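Regulator of nonsense transcripts 2 (Homo sapiens, PDB 4CEM) takes part in nonsense-mediated mRNA decay as the factor UPF2, its first MIF4G domain being an all-helical module that probably serves in protein-protein interaction. Local coordinates at residues K54-V59 / S83-E88; S190-F195 / Q298-L303; L239-F244 / L304-P309. All coordinates share one frame; numbering follows the deposited sequence.

Contact 1 (K54-V59 / S83-E88)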
loop_
_atom_site.group_PDB
_atom_site.type_symbol
_atom_site.label_atom_id
_atom_site.label_comp_id
_atom_site.label_asym_id
_atom_site.label_seq_id
_atom_site.Cartn_x
_atom_site.Cartn_y
_atom_site.Cartn_z
ATOM N N LYS A 54 21.331 -24.845 -5.769
ATOM C CA LYS A 54 20.469 -24.513 -4.635
ATOM C C LYS A 54 20.142 -23.030 -4.574
ATOM O O LYS A 54 18.981 -22.651 -4.419
ATOM C CB LYS A 54 21.087 -25.001 -3.322
ATOM C CG LYS A 54 21.312 -26.505 -3.332
ATOM C CD LYS A 54 20.912 -27.214 -2.051
ATOM C CE LYS A 54 20.610 -28.682 -2.337
ATOM N NZ LYS A 54 20.647 -29.530 -1.113
ATOM N N ASN A 55 21.155 -22.192 -4.724
ATOM C CA ASN A 55 20.927 -20.753 -4.739
ATOM C C ASN A 55 20.011 -20.306 -5.864
ATOM O O ASN A 55 19.217 -19.387 -5.684
ATOM C CB ASN A 55 22.245 -19.992 -4.793
ATOM C CG ASN A 55 22.895 -19.892 -3.435
ATOM O OD1 ASN A 55 22.734 -18.891 -2.739
ATOM N ND2 ASN A 55 23.605 -20.938 -3.033
ATOM N N THR A 56 20.099 -20.969 -7.013
ATOM C CA THR A 56 19.234 -20.631 -8.146
ATOM C C THR A 56 17.824 -21.106 -7.864
ATOM O O THR A 56 16.868 -20.384 -8.126
ATOM C CB THR A 56 19.747 -21.235 -9.470
ATOM O OG1 THR A 56 21.102 -20.811 -9.679
ATOM C CG2 THR A 56 18.881 -20.774 -10.638
ATOM N N ALA A 57 17.701 -22.311 -7.315
ATOM C CA ALA A 57 16.398 -22.832 -6.903
ATOM C C ALA A 57 15.722 -21.840 -5.963
ATOM O O ALA A 57 14.562 -21.463 -6.164
ATOM C CB ALA A 57 16.550 -24.181 -6.224
ATOM N N PHE A 58 16.475 -21.385 -4.963
ATOM C CA PHE A 58 15.947 -20.462 -3.976
ATOM C C PHE A 58 15.492 -19.155 -4.610
ATOM O O PHE A 58 14.378 -18.695 -4.340
ATOM C CB PHE A 58 16.965 -20.197 -2.870
ATOM C CG PHE A 58 16.421 -19.358 -1.756
ATOM C CD1 PHE A 58 15.394 -19.838 -0.956
ATOM C CD2 PHE A 58 16.907 -18.075 -1.524
ATOM C CE1 PHE A 58 14.866 -19.064 0.062
ATOM C CE2 PHE A 58 16.391 -17.301 -0.499
ATOM C CZ PHE A 58 15.369 -17.798 0.295
ATOM N N VAL A 59 16.332 -18.573 -5.469
ATOM C CA VAL A 59 15.965 -17.344 -6.180
ATOM C C VAL A 59 14.659 -17.501 -6.950
ATOM O O VAL A 59 13.897 -16.547 -7.080
ATOM C CB VAL A 59 17.071 -16.884 -7.152
ATOM C CG1 VAL A 59 16.552 -15.799 -8.100
ATOM C CG2 VAL A 59 18.276 -16.376 -6.368
ATOM N N SER A 83 25.702 -14.613 -1.290
ATOM C CA SER A 83 26.609 -13.496 -1.578
ATOM C C SER A 83 26.654 -13.074 -3.039
ATOM O O SER A 83 26.706 -11.881 -3.325
ATOM C CB SER A 83 28.034 -13.822 -1.139
ATOM O OG SER A 83 28.179 -13.688 0.260
ATOM N N LYS A 84 26.640 -14.048 -3.952
ATOM C CA LYS A 84 26.745 -13.773 -5.381
ATOM C C LYS A 84 25.407 -13.583 -6.080
ATOM O O LYS A 84 25.388 -13.219 -7.256
ATOM C CB LYS A 84 27.506 -14.901 -6.077
ATOM C CG LYS A 84 28.970 -15.020 -5.672
ATOM C CD LYS A 84 29.606 -16.231 -6.343
ATOM C CE LYS A 84 30.817 -16.758 -5.580
ATOM N NZ LYS A 84 32.010 -15.867 -5.691
ATOM N N TYR A 85 24.292 -13.823 -5.389
ATOM C CA TYR A 85 22.984 -13.888 -6.064
ATOM C C TYR A 85 22.000 -12.786 -5.638
ATOM O O TYR A 85 20.788 -12.893 -5.870
ATOM C CB TYR A 85 22.368 -15.275 -5.867
ATOM C CG TYR A 85 23.296 -16.409 -6.240
ATOM C CD1 TYR A 85 24.302 -16.822 -5.365
ATOM C CD2 TYR A 85 23.177 -17.070 -7.467
ATOM C CE1 TYR A 85 25.159 -17.856 -5.697
ATOM C CE2 TYR A 85 24.035 -18.109 -7.810
ATOM C CZ TYR A 85 25.022 -18.495 -6.917
ATOM O OH TYR A 85 25.885 -19.518 -7.222
ATOM N N ILE A 86 22.531 -11.710 -5.064
ATOM C CA ILE A 86 21.708 -10.602 -4.592
ATOM C C ILE A 86 20.849 -10.043 -5.718
ATOM O O ILE A 86 19.624 -10.022 -5.620
ATOM C CB ILE A 86 22.562 -9.462 -3.976
ATOM C CG1 ILE A 86 23.280 -9.933 -2.703
ATOM C CG2 ILE A 86 21.698 -8.255 -3.643
ATOM C CD1 ILE A 86 22.346 -10.348 -1.587
ATOM N N ALA A 87 21.494 -9.609 -6.794
ATOM C CA ALA A 87 20.794 -8.958 -7.903
ATOM C C ALA A 87 19.646 -9.808 -8.425
ATOM O O ALA A 87 18.579 -9.281 -8.731
ATOM C CB ALA A 87 21.765 -8.628 -9.024
ATOM N N GLU A 88 19.860 -11.119 -8.500
ATOM C CA GLU A 88 18.842 -12.056 -8.994
ATOM C C GLU A 88 17.701 -12.197 -7.987
ATOM O O GLU A 88 16.527 -12.143 -8.355
ATOM C CB GLU A 88 19.454 -13.438 -9.281
ATOM C CG GLU A 88 20.586 -13.449 -10.307
ATOM C CD GLU A 88 21.967 -13.219 -9.694
ATOM O OE1 GLU A 88 22.183 -12.175 -9.033
ATOM O OE2 GLU A 88 22.848 -14.090 -9.874
#
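With chi1 at -80° for Asn-55 and a like torsion for Tyr-85, both side chains turn CG to the side of their own backbone N, and this lays the Asn-55 amide along the CD1-CE1 side of the Tyr-85 ring. CB of Asn-55 sits almost exactly above the ring centre, 3.6 Å from the centroid and 8° off the normal, a CH-pi contact. The amide stacks on the same ring with its plane tilted by 18°, and Asn-55 OD1 lies 3.7 Å from Tyr-85 CD1. The ND2 end of this amide is hydrogen-bonded to the backbone oxygens of Asp-49 and Ser-51, bonds that fix how the amide is turned. One helical turn on, Val-59 reaches the other segment with both branches: CG2 lies 4.3 Å from Tyr-85 CB, and CG1 rests 3.7 Å from the carbonyl O of Glu-88. Tyr-85 is the N-cap residue of helix 86-95, so the contact ties the start of that helix to helix 52-61 at the domain surface. Packing, a CH-pi contact and the stacked amide join the segments without a polar bond; the amide NH2 serves backbone oxygens on its own side, while CB, CG and OD1 lie against the tyrosine.

Contact 2 (S190-F195 / Q298-L303); sequences SVVISF and QSLADL
Ile-193 of helix 189-204 packs against Ser-299, Leu-300 and Leu-303 of helix 283-303, and its two branches divide the work. CG2, anti to the backbone N, meets two residues one helical turn apart, with Ser-299 OG and Leu-303 CD1 each 4.0 Å from it. CG1 is swung to the other side, beside the backbone N (chi1 -68°), and faces Leu-300, 4.3 Å from Leu-300 CB. The isoleucine is thereby fitted among three side chains of the facing helix.

Ser-299 turns its hydroxyl toward Ile-193 with chi1 at -171°, and the touch there is van der Waals. Leu-303 has CG on the side of its own backbone N, and its side chain crosses that of Ile-193 at about a right angle, so that methyl meets methyl through CD1. Leu-300 extends differently: its CG lies opposite the backbone N, and CD1 ends 4.5 Å from Val-192 CG1, a looser contact. Beyond this point Val-192 and Leu-300 both touch Tyr-243 of helix 230-259, which carries the apolar layer on into a third helix. Cys-196, a turn after Val-192, also meets Leu-300 and Leu-303.

The backbones come closest at Ile-193 and Leu-300, whose CA atoms are 6.2 Å apart. Around this point the segment axes approach to 10.2 Å and their N-to-C directions diverge by 33°. The interface is aliphatic, with the Ser-299 hydroxyl as the one polar side-chain group among the touching atoms. Here helix 283-303, the last helix of the modelled chain, is laid along helix 189-204, and this packing of helices through apolar faces is consistent with the HEAT-like, all-helical MIF4G fold, whose helices stack on one another.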
loop_
_atom_site.group_PDB
_atom_site.type_symbol
_atom_site.label_atom_id
_atom_site.label_comp_id
_atom_site.label_asym_id
_atom_site.label_seq_id
_atom_site.Cartn_x
_atom_site.Cartn_y
_atom_site.Cartn_z
ATOM N N SER A 190 -8.499 2.905 -5.129
ATOM C CA SER A 190 -8.264 1.740 -4.279
ATOM C C SER A 190 -6.781 1.579 -3.915
ATOM O O SER A 190 -6.454 1.030 -2.866
ATOM C CB SER A 190 -8.759 0.469 -4.969
ATOM O OG SER A 190 -7.883 0.110 -6.021
ATOM N N VAL A 191 -5.893 2.043 -4.788
ATOM C CA VAL A 191 -4.459 2.052 -4.493
ATOM C C VAL A 191 -4.130 3.043 -3.368
ATOM O O VAL A 191 -3.313 2.739 -2.494
ATOM C CB VAL A 191 -3.619 2.353 -5.758
ATOM C CG1 VAL A 191 -2.184 2.689 -5.400
ATOM C CG2 VAL A 191 -3.663 1.161 -6.701
ATOM N N VAL A 192 -4.773 4.211 -3.383
ATOM C CA VAL A 192 -4.541 5.231 -2.355
ATOM C C VAL A 192 -5.173 4.827 -1.025
ATOM O O VAL A 192 -4.619 5.092 0.041
ATOM C CB VAL A 192 -5.094 6.600 -2.779
ATOM C CG1 VAL A 192 -4.899 7.620 -1.672
ATOM C CG2 VAL A 192 -4.410 7.067 -4.051
ATOM N N ILE A 193 -6.329 4.177 -1.095
ATOM C CA ILE A 193 -7.021 3.718 0.098
ATOM C C ILE A 193 -6.215 2.624 0.791
ATOM O O ILE A 193 -5.973 2.697 2.003
ATOM C CB ILE A 193 -8.435 3.221 -0.240
ATOM C CG1 ILE A 193 -9.293 4.406 -0.690
ATOM C CG2 ILE A 193 -9.060 2.542 0.966
ATOM C CD1 ILE A 193 -10.532 4.020 -1.461
ATOM N N SER A 194 -5.790 1.625 0.017
ATOM C CA SER A 194 -4.964 0.534 0.541
ATOM C C SER A 194 -3.722 1.099 1.219
ATOM O O SER A 194 -3.432 0.777 2.366
ATOM C CB SER A 194 -4.560 -0.438 -0.578
ATOM O OG SER A 194 -3.494 -1.289 -0.176
ATOM N N PHE A 195 -3.003 1.959 0.511
ATOM C CA PHE A 195 -1.827 2.611 1.069
ATOM C C PHE A 195 -2.132 3.306 2.396
ATOM O O PHE A 195 -1.371 3.193 3.359
ATOM C CB PHE A 195 -1.285 3.640 0.085
ATOM C CG PHE A 195 -0.202 4.501 0.658
ATOM C CD1 PHE A 195 1.092 4.025 0.762
ATOM C CD2 PHE A 195 -0.481 5.786 1.104
ATOM C CE1 PHE A 195 2.094 4.815 1.293
ATOM C CE2 PHE A 195 0.516 6.582 1.637
ATOM C CZ PHE A 195 1.807 6.094 1.731
ATOM N N GLN A 298 -16.209 8.010 0.933
ATOM C CA GLN A 298 -16.506 7.865 2.355
ATOM C C GLN A 298 -15.366 7.156 3.059
ATOM O O GLN A 298 -14.922 7.566 4.134
ATOM C CB GLN A 298 -17.793 7.066 2.551
ATOM C CG GLN A 298 -19.057 7.760 2.057
ATOM C CD GLN A 298 -20.238 6.816 1.955
ATOM O OE1 GLN A 298 -20.123 5.704 1.439
ATOM N NE2 GLN A 298 -21.382 7.258 2.447
ATOM N N SER A 299 -14.895 6.090 2.427
ATOM C CA SER A 299 -13.823 5.281 2.962
ATOM C C SER A 299 -12.565 6.110 3.231
ATOM O O SER A 299 -11.928 5.950 4.270
ATOM C CB SER A 299 -13.521 4.140 1.993
ATOM O OG SER A 299 -12.636 3.208 2.575
ATOM N N LEU A 300 -12.235 7.014 2.310
ATOM C CA LEU A 300 -11.006 7.809 2.387
ATOM C C LEU A 300 -11.165 9.072 3.240
ATOM O O LEU A 300 -10.199 9.566 3.827
ATOM C CB LEU A 300 -10.546 8.194 0.972
ATOM C CG LEU A 300 -9.219 8.957 0.853
ATOM C CD1 LEU A 300 -8.088 8.135 1.444
ATOM C CD2 LEU A 300 -8.921 9.318 -0.593
ATOM N N ALA A 301 -12.373 9.614 3.282
ATOM C CA ALA A 301 -12.674 10.757 4.145
ATOM C C ALA A 301 -12.427 10.373 5.600
ATOM O O ALA A 301 -11.911 11.156 6.390
ATOM C CB ALA A 301 -14.122 11.190 3.956
ATOM N N ASP A 302 -12.811 9.150 5.939
ATOM C CA ASP A 302 -12.597 8.633 7.269
ATOM C C ASP A 302 -11.108 8.539 7.593
ATOM O O ASP A 302 -10.647 9.105 8.590
ATOM C CB ASP A 302 -13.232 7.262 7.414
ATOM C CG ASP A 302 -13.030 6.700 8.785
ATOM O OD1 ASP A 302 -11.891 6.277 9.088
ATOM O OD2 ASP A 302 -14.005 6.703 9.564
ATOM N N LEU A 303 -10.374 7.818 6.750
ATOM C CA LEU A 303 -8.934 7.645 6.924
ATOM C C LEU A 303 -8.247 9.010 7.083
ATOM O O LEU A 303 -7.378 9.180 7.932
ATOM C CB LEU A 303 -8.351 6.849 5.746
ATOM C CG LEU A 303 -8.662 5.338 5.692
ATOM C CD1 LEU A 303 -8.782 4.825 4.265
ATOM C CD2 LEU A 303 -7.629 4.510 6.453
#

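Contact 3 (L239-F244 / L304-P309)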
loop_
_atom_site.group_PDB
_atom_site.type_symbol
_atom_site.label_atom_id
_atom_site.label_comp_id
_atom_site.label_asym_id
_atom_site.label_seq_id
_atom_site.Cartn_x
_atom_site.Cartn_y
_atom_site.Cartn_z
ATOM N N LEU A 239 -0.414 15.620 0.027
ATOM C CA LEU A 239 -0.778 14.904 -1.207
ATOM C C LEU A 239 -2.126 14.206 -1.061
ATOM O O LEU A 239 -2.990 14.311 -1.934
ATOM C CB LEU A 239 0.292 13.879 -1.595
ATOM C CG LEU A 239 1.641 14.421 -2.077
ATOM C CD1 LEU A 239 2.535 13.265 -2.504
ATOM C CD2 LEU A 239 1.483 15.427 -3.215
ATOM N N LEU A 240 -2.310 13.511 0.055
ATOM C CA LEU A 240 -3.541 12.759 0.280
ATOM C C LEU A 240 -4.780 13.660 0.331
ATOM O O LEU A 240 -5.814 13.309 -0.232
ATOM C CB LEU A 240 -3.423 11.918 1.553
ATOM C CG LEU A 240 -2.385 10.795 1.452
ATOM C CD1 LEU A 240 -2.018 10.282 2.835
ATOM C CD2 LEU A 240 -2.895 9.664 0.570
ATOM N N LYS A 241 -4.673 14.812 0.990
ATOM C CA LYS A 241 -5.792 15.766 1.068
ATOM C C LYS A 241 -6.100 16.362 -0.290
ATOM O O LYS A 241 -7.258 16.496 -0.682
ATOM C CB LYS A 241 -5.501 16.889 2.074
ATOM C CG LYS A 241 -6.182 16.683 3.423
ATOM C CD LYS A 241 -5.273 16.999 4.605
ATOM C CE LYS A 241 -5.931 16.616 5.925
ATOM N NZ LYS A 241 -4.971 16.696 7.059
ATOM N N GLU A 242 -5.038 16.714 -0.999
ATOM C CA GLU A 242 -5.128 17.234 -2.349
ATOM C C GLU A 242 -5.773 16.209 -3.282
ATOM O O GLU A 242 -6.608 16.564 -4.114
ATOM C CB GLU A 242 -3.728 17.587 -2.824
ATOM C CG GLU A 242 -3.659 18.424 -4.072
ATOM C CD GLU A 242 -2.233 18.532 -4.558
ATOM O OE1 GLU A 242 -1.333 18.689 -3.703
ATOM O OE2 GLU A 242 -2.010 18.440 -5.782
ATOM N N TYR A 243 -5.391 14.943 -3.142
ATOM C CA TYR A 243 -6.059 13.865 -3.871
ATOM C C TYR A 243 -7.514 13.797 -3.455
ATOM O O TYR A 243 -8.409 13.719 -4.292
ATOM C CB TYR A 243 -5.406 12.516 -3.588
ATOM C CG TYR A 243 -5.996 11.376 -4.389
ATOM C CD1 TYR A 243 -5.477 11.037 -5.637
ATOM C CD2 TYR A 243 -7.062 10.632 -3.901
ATOM C CE1 TYR A 243 -6.008 9.992 -6.376
ATOM C CE2 TYR A 243 -7.600 9.581 -4.629
ATOM C CZ TYR A 243 -7.072 9.263 -5.867
ATOM O OH TYR A 243 -7.602 8.224 -6.602
ATOM N N PHE A 244 -7.739 13.814 -2.147
ATOM C CA PHE A 244 -9.081 13.735 -1.606
ATOM C C PHE A 244 -9.950 14.877 -2.117
ATOM O O PHE A 244 -11.124 14.675 -2.440
ATOM C CB PHE A 244 -9.053 13.759 -0.081
ATOM C CG PHE A 244 -10.415 13.801 0.527
ATOM C CD1 PHE A 244 -11.219 12.674 0.510
ATOM C CD2 PHE A 244 -10.914 14.976 1.073
ATOM C CE1 PHE A 244 -12.495 12.705 1.055
ATOM C CE2 PHE A 244 -12.189 15.014 1.616
ATOM C CZ PHE A 244 -12.983 13.875 1.607
ATOM N N LEU A 304 -8.664 9.991 6.291
ATOM C CA LEU A 304 -8.106 11.332 6.403
ATOM C C LEU A 304 -8.838 12.223 7.425
ATOM O O LEU A 304 -8.450 13.373 7.618
ATOM C CB LEU A 304 -8.086 12.001 5.030
ATOM C CG LEU A 304 -7.341 11.223 3.945
ATOM C CD1 LEU A 304 -7.376 11.953 2.608
ATOM C CD2 LEU A 304 -5.909 10.961 4.375
ATOM N N ASP A 305 -9.872 11.689 8.084
ATOM C CA ASP A 305 -10.680 12.422 9.076
ATOM C C ASP A 305 -11.348 13.688 8.511
ATOM O O ASP A 305 -11.555 14.665 9.232
ATOM C CB ASP A 305 -9.845 12.764 10.321
ATOM C CG ASP A 305 -10.693 13.316 11.484
ATOM O OD1 ASP A 305 -11.883 12.932 11.618
ATOM O OD2 ASP A 305 -10.155 14.144 12.261
ATOM N N GLU A 306 -11.702 13.649 7.228
ATOM C CA GLU A 306 -12.374 14.759 6.560
ATOM C C GLU A 306 -13.876 14.512 6.511
ATOM O O GLU A 306 -14.325 13.360 6.511
ATOM C CB GLU A 306 -11.824 14.924 5.141
ATOM C CG GLU A 306 -10.393 15.434 5.085
ATOM C CD GLU A 306 -10.263 16.885 5.514
ATOM O OE1 GLU A 306 -11.295 17.553 5.743
ATOM O OE2 GLU A 306 -9.122 17.373 5.619
ATOM N N ASN A 307 -14.654 15.591 6.495
ATOM C CA ASN A 307 -16.101 15.480 6.295
ATOM C C ASN A 307 -16.397 15.279 4.813
ATOM O O ASN A 307 -15.608 15.679 3.952
ATOM C CB ASN A 307 -16.843 16.721 6.817
ATOM C CG ASN A 307 -17.134 16.653 8.308
ATOM O OD1 ASN A 307 -17.525 15.607 8.830
ATOM N ND2 ASN A 307 -16.965 17.778 8.999
HETATM N N MSE A 308 -17.530 14.650 4.521
HETATM C CA MSE A 308 -17.994 14.515 3.145
HETATM C C MSE A 308 -18.698 15.781 2.749
HETATM O O MSE A 308 -19.410 16.368 3.569
HETATM C CB MSE A 308 -19.003 13.383 3.028
HETATM C CG MSE A 308 -18.945 12.710 1.655
HETATM SE SE MSE A 308 -17.423 11.461 1.601
HETATM C CE MSE A 308 -17.984 10.570 3.267
ATOM N N PRO A 309 -18.522 16.230 1.492
ATOM C CA PRO A 309 -19.379 17.323 1.042
ATOM C C PRO A 309 -20.834 16.879 1.007
ATOM O O PRO A 309 -21.113 15.676 0.927
ATOM C CB PRO A 309 -18.868 17.612 -0.371
ATOM C CG PRO A 309 -18.205 16.346 -0.793
ATOM C CD PRO A 309 -17.546 15.854 0.455
#
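Leu-304 makes the apolar part of the contact by setting its two methyls against one side of the helix, between Leu-240 and Phe-244. Its CD1 methyl lies 3.6 Å from Phe-244 CB and close to the carbonyl O of Leu-240, while CD2 rests 3.9 Å from Leu-240 CB. Phe-244 holds CG opposite its backbone N (chi1 175°), which sends the ring out past Leu-304 to the chain beyond the helix end. There CE2 of Phe-244 is 3.5 Å from Glu-306 CB, and the Glu-306 carboxylate plane is inclined by 20° to the ring. The carbonyl O of Asn-307 lies at the ring edge, in its plane, 4.0 Å from Phe-244 CZ.

Charge enters at the rim. The bent chain of Glu-306 brings OE2 across the Lys-241 chain, 3.3 Å from Lys-241 CE, but Lys-241 NZ stays 4.4 Å from that oxygen, too far for a salt bridge, and is hydrogen-bonded to Gln-237 instead. Just after Leu-304 the helix closes in a Schellman motif, and Asp-305 makes salt bridges with Arg-209 and Lys-212.

With the ring of Phe-244 gone, as in an alanine here, Glu-306 CB and the Asn-307 carbonyl would probably lose their packing partner, and a gap would open beside Ala-301. Shape therefore seats the irregular chain on helix 230-259, with electrostatic attraction between Lys-241 and Glu-306 likely to add only modestly.

How the contacts relate
Contacts 2 and 3 adjoin, their centres about 9 Å apart, whereas contact 1 lies at the surface, with its centre about 37 Å from that of contact 2 and 44 Å from that of contact 3, on the far side of the chain's centre from the latter. Helix 283-303 belongs to contact 2 and runs straight into the loop of contact 3; a probable hydrogen bond from Glu-306 N to Ala-301 O, and packing of Ala-301 on Phe-244 and Val-192 on Leu-240, join the two. Chemistry follows position: buried contact 2 is almost wholly aliphatic, partly buried contact 3 adds an aromatic ring and rim charges, and contact 1 combines amide and CH-pi contact on a tyrosine ring with valine packing.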